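Local coordinates for catabolite activation-like protein (Xanthomonas campestris pv. campestris, PDB 3IWZ) that acts as a global transcriptional regulator of virulence genes, binding DNA as a homodimer and apparently losing that ability when it binds c-di-GMP, at residues 152-155 with 156-160; 201-204 with 205-209. One frame throughout, in Å; residues are numbered along the deposited sequence.

Overall arrangement
Contact 1 (residues 152-155 with 156-160) lies where the long helix 130-157 ends and the chain turns into helix 160-172, the passage from the cyclic nucleotide-binding half to the DNA-binding half. Contact 2 (201-204 with 205-209) comes later in the chain, on helix 201-213, the second helix of the predicted helix-turn-helix. The centres of contact 1 and contact 2 are about 17 Å apart, and the nearest atoms of contact 1 and contact 2 about 5 Å apart, without touching. Helix 160-172 bridges them: Arg154, Leu155 and Leu158 pack on its arginines, Val207 on its Thr161 and Ile164. Contact 1 also meets the second subunit, and the side chain of Leu155 comes to about 4 Å from that of Leu75, in the cyclic nucleotide-binding region.

Contact 1 of 2, residues 152-155 with 156-160; sequences ASRL and AFLDV
Leu158 lays its CD1 methyl against the aliphatic stem of Arg154 one turn back, 3.9 Å from Arg154 CG. The two side chains meet at a slant at the C-terminal end of helix 130-157, the long CRP-family helix that pairs the subunits and leads into the DNA-binding domain. Both residues pack on Arg166 of helix 160-172. The last helical turn closes with Leu158 N bonded to Arg154 O at 3.0 Å, although Leu158 itself has already left helical geometry.

Ser153 O takes two backbone donors from the same face of its carbonyl plane: Phe157 N at 3.1 Å, fairly straight, and Ala156 N at 3.3 Å, standing well above that plane. A weak bond also joins Ala156 N to Ala152 O. The hydroxyl of Ser153, set opposite its own backbone N (chi1 -173°), bonds Glu69 of the second subunit, and Ala156 packs on Leu155 of that chain. Asp159 N-caps the next helix through OD2. The Phe157 ring leans back toward the preceding turn and meets Ser153 O obliquely, its CD2 3.2 Å from that oxygen.

Contact 2 of 2, residues 201-204 with 205-209; sequences REMA and GRVLK
Gly205 meets the preceding turn through its backbone: its N makes a weak bond, at 3.4 Å, to Arg201 O, while a shorter approach to Glu202 O is doubtful as a bond. Ala204, just before it, packs on Ala194 of helix 190-197.

Arg206 comes next, its N bonded to Glu202 O at 3.1 Å in the carbonyl plane. Its side chain bends at chi3, which brings the guanidinium under the thioether of Met203, the two chains crossing at a slant. Met203 SD sits over one face of that group, while the Met203 CE methyl lies 3.2 Å from Arg206 NH1. A turn at chi2 (-51°) carries the Met203 sulfur to the guanidinium, and there SD is also 3.9 Å from Arg206 CD.

This helix, 201-213, is the second of the predicted helix-turn-helix, the one that in CRP relatives enters the major groove of DNA.

Val207 N bonds Met203 O at 3.2 Å, nearly in line with the carbonyl. Val207 CG2 also touches the methionine sulfur, 3.9 Å from Met203 SD, and the valine side chain packs on Thr161 and Ile164 of helix 160-172. Leu208, on Leu193 of helix 190-197, follows with CB 3.6 Å from Ala204 O, the carbonyl that also accepts its N-H at 3.2 Å.

Contact 1 of 2, residues 152-155 with 156-160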
loop_
_atom_site.group_PDB
_atom_site.type_symbol
_atom_site.label_atom_id
_atom_site.label_comp_id
_atom_site.label_asym_id
_atom_site.label_seq_id
_atom_site.Cartn_x
_atom_site.Cartn_y
_atom_site.Cartn_z
ATOM N N ALA D 152 -6.423 -5.537 0.090
ATOM C CA ALA D 152 -6.528 -6.085 -1.249
ATOM C C ALA D 152 -6.737 -7.594 -1.151
ATOM O O ALA D 152 -7.550 -8.170 -1.867
ATOM C CB ALA D 152 -5.260 -5.779 -2.041
ATOM N N SER D 153 -5.992 -8.232 -0.257
ATOM C CA SER D 153 -6.109 -9.672 -0.083
ATOM C C SER D 153 -7.546 -10.019 0.311
ATOM O O SER D 153 -8.142 -10.960 -0.224
ATOM C CB SER D 153 -5.125 -10.142 0.986
ATOM O OG SER D 153 -5.082 -11.550 1.071
ATOM N N ARG D 154 -8.112 -9.235 1.221
ATOM C CA ARG D 154 -9.477 -9.461 1.672
ATOM C C ARG D 154 -10.518 -9.176 0.590
ATOM O O ARG D 154 -11.489 -9.923 0.437
ATOM C CB ARG D 154 -9.782 -8.611 2.910
ATOM C CG ARG D 154 -9.049 -9.025 4.172
ATOM C CD ARG D 154 -9.716 -8.419 5.413
ATOM N NE ARG D 154 -9.760 -6.962 5.344
ATOM C CZ ARG D 154 -8.828 -6.175 5.858
ATOM N NH1 ARG D 154 -7.795 -6.710 6.494
ATOM N NH2 ARG D 154 -8.907 -4.859 5.709
ATOM N N LEU D 155 -10.325 -8.092 -0.150
ATOM C CA LEU D 155 -11.259 -7.733 -1.215
ATOM C C LEU D 155 -11.221 -8.751 -2.348
ATOM O O LEU D 155 -12.117 -8.796 -3.192
ATOM C CB LEU D 155 -10.934 -6.342 -1.770
ATOM C CG LEU D 155 -11.144 -5.202 -0.778
ATOM C CD1 LEU D 155 -10.641 -3.892 -1.366
ATOM C CD2 LEU D 155 -12.615 -5.114 -0.433
ATOM N N ALA D 156 -10.180 -9.569 -2.366
ATOM C CA ALA D 156 -10.043 -10.576 -3.404
ATOM C C ALA D 156 -10.631 -11.934 -3.043
ATOM O O ALA D 156 -11.273 -12.555 -3.875
ATOM C CB ALA D 156 -8.577 -10.746 -3.778
ATOM N N PHE D 157 -10.431 -12.377 -1.803
ATOM C CA PHE D 157 -10.872 -13.710 -1.384
ATOM C C PHE D 157 -11.967 -13.858 -0.328
ATOM O O PHE D 157 -12.516 -14.951 -0.165
ATOM C CB PHE D 157 -9.645 -14.505 -0.921
ATOM C CG PHE D 157 -8.513 -14.495 -1.909
ATOM C CD1 PHE D 157 -8.613 -15.194 -3.111
ATOM C CD2 PHE D 157 -7.359 -13.759 -1.655
ATOM C CE1 PHE D 157 -7.580 -15.155 -4.048
ATOM C CE2 PHE D 157 -6.325 -13.713 -2.587
ATOM C CZ PHE D 157 -6.438 -14.413 -3.785
ATOM N N LEU D 158 -12.277 -12.793 0.403
ATOM C CA LEU D 158 -13.310 -12.873 1.433
ATOM C C LEU D 158 -14.620 -12.240 0.999
ATOM O O LEU D 158 -14.632 -11.285 0.230
ATOM C CB LEU D 158 -12.828 -12.210 2.725
ATOM C CG LEU D 158 -11.614 -12.849 3.408
ATOM C CD1 LEU D 158 -11.308 -12.109 4.701
ATOM C CD2 LEU D 158 -11.886 -14.320 3.684
ATOM N N ASP D 159 -15.729 -12.783 1.500
ATOM C CA ASP D 159 -17.056 -12.275 1.160
ATOM C C ASP D 159 -17.403 -11.008 1.940
ATOM O O ASP D 159 -16.819 -10.728 2.985
ATOM C CB ASP D 159 -18.123 -13.341 1.430
ATOM C CG ASP D 159 -18.153 -13.774 2.878
ATOM O OD1 ASP D 159 -17.501 -14.790 3.214
ATOM O OD2 ASP D 159 -18.811 -13.085 3.684
ATOM N N VAL D 160 -18.372 -10.259 1.428
ATOM C CA VAL D 160 -18.817 -9.015 2.043
ATOM C C VAL D 160 -19.075 -9.184 3.542
ATOM O O VAL D 160 -18.342 -8.636 4.374
ATOM C CB VAL D 160 -20.108 -8.516 1.368
ATOM C CG1 VAL D 160 -20.349 -7.056 1.714
ATOM C CG2 VAL D 160 -20.008 -8.714 -0.141
#

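Contact 2 of 2, residues 201-204 with 205-209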
loop_
_atom_site.group_PDB
_atom_site.type_symbol
_atom_site.label_atom_id
_atom_site.label_comp_id
_atom_site.label_asym_id
_atom_site.label_seq_id
_atom_site.Cartn_x
_atom_site.Cartn_y
_atom_site.Cartn_z
ATOM N N ARG D 201 -23.573 1.015 -0.105
ATOM C CA ARG D 201 -24.151 1.477 1.154
ATOM C C ARG D 201 -25.342 0.604 1.520
ATOM O O ARG D 201 -25.623 0.372 2.692
ATOM C CB ARG D 201 -24.591 2.939 1.018
ATOM C CG ARG D 201 -25.717 3.356 1.954
ATOM C CD ARG D 201 -26.108 4.791 1.683
ATOM N NE ARG D 201 -27.306 5.199 2.407
ATOM C CZ ARG D 201 -27.439 5.168 3.730
ATOM N NH1 ARG D 201 -26.445 4.737 4.497
ATOM N NH2 ARG D 201 -28.565 5.590 4.288
ATOM N N GLU D 202 -26.036 0.132 0.490
ATOM C CA GLU D 202 -27.198 -0.726 0.653
ATOM C C GLU D 202 -26.805 -2.123 1.142
ATOM O O GLU D 202 -27.269 -2.562 2.196
ATOM C CB GLU D 202 -27.959 -0.822 -0.677
ATOM C CG GLU D 202 -27.077 -0.687 -1.918
ATOM C CD GLU D 202 -27.282 0.634 -2.646
ATOM O OE1 GLU D 202 -28.379 0.827 -3.218
ATOM O OE2 GLU D 202 -26.355 1.475 -2.651
ATOM N N MET D 203 -25.949 -2.814 0.387
ATOM C CA MET D 203 -25.517 -4.159 0.770
ATOM C C MET D 203 -25.022 -4.151 2.206
ATOM O O MET D 203 -25.340 -5.049 2.984
ATOM C CB MET D 203 -24.397 -4.661 -0.146
ATOM C CG MET D 203 -24.545 -6.128 -0.569
ATOM S SD MET D 203 -24.812 -7.287 0.806
ATOM C CE MET D 203 -24.938 -8.862 -0.074
ATOM N N ALA D 204 -24.248 -3.129 2.557
ATOM C CA ALA D 204 -23.721 -3.017 3.907
ATOM C C ALA D 204 -24.872 -3.034 4.903
ATOM O O ALA D 204 -24.720 -3.497 6.032
ATOM C CB ALA D 204 -22.919 -1.735 4.055
ATOM N N GLY D 205 -26.023 -2.523 4.480
ATOM C CA GLY D 205 -27.182 -2.503 5.355
ATOM C C GLY D 205 -27.745 -3.898 5.519
ATOM O O GLY D 205 -28.036 -4.344 6.633
ATOM N N ARG D 206 -27.885 -4.590 4.393
ATOM C CA ARG D 206 -28.409 -5.948 4.376
ATOM C C ARG D 206 -27.666 -6.853 5.356
ATOM O O ARG D 206 -28.260 -7.739 5.963
ATOM C CB ARG D 206 -28.304 -6.520 2.961
ATOM C CG ARG D 206 -28.871 -7.920 2.796
ATOM C CD ARG D 206 -28.523 -8.468 1.417
ATOM N NE ARG D 206 -28.975 -7.579 0.351
ATOM C CZ ARG D 206 -28.669 -7.727 -0.935
ATOM N NH1 ARG D 206 -27.898 -8.734 -1.329
ATOM N NH2 ARG D 206 -29.138 -6.866 -1.830
ATOM N N VAL D 207 -26.365 -6.626 5.511
ATOM C CA VAL D 207 -25.550 -7.433 6.415
ATOM C C VAL D 207 -25.667 -6.964 7.862
ATOM O O VAL D 207 -25.507 -7.749 8.793
ATOM C CB VAL D 207 -24.060 -7.408 5.991
ATOM C CG1 VAL D 207 -23.226 -8.238 6.959
ATOM C CG2 VAL D 207 -23.914 -7.951 4.576
ATOM N N LEU D 208 -25.944 -5.681 8.055
ATOM C CA LEU D 208 -26.086 -5.159 9.405
ATOM C C LEU D 208 -27.379 -5.651 10.031
ATOM O O LEU D 208 -27.460 -5.835 11.245
ATOM C CB LEU D 208 -26.067 -3.630 9.406
ATOM C CG LEU D 208 -24.708 -2.979 9.681
ATOM C CD1 LEU D 208 -24.893 -1.474 9.817
ATOM C CD2 LEU D 208 -24.101 -3.557 10.958
ATOM N N LYS D 209 -28.388 -5.866 9.196
ATOM C CA LYS D 209 -29.675 -6.345 9.673
ATOM C C LYS D 209 -29.579 -7.856 9.890
ATOM O O LYS D 209 -30.055 -8.380 10.901
ATOM C CB LYS D 209 -30.766 -6.011 8.655
ATOM C CG LYS D 209 -32.183 -6.160 9.178
ATOM C CD LYS D 209 -33.176 -5.514 8.221
ATOM C CE LYS D 209 -34.607 -5.669 8.703
ATOM N NZ LYS D 209 -35.536 -4.830 7.899
#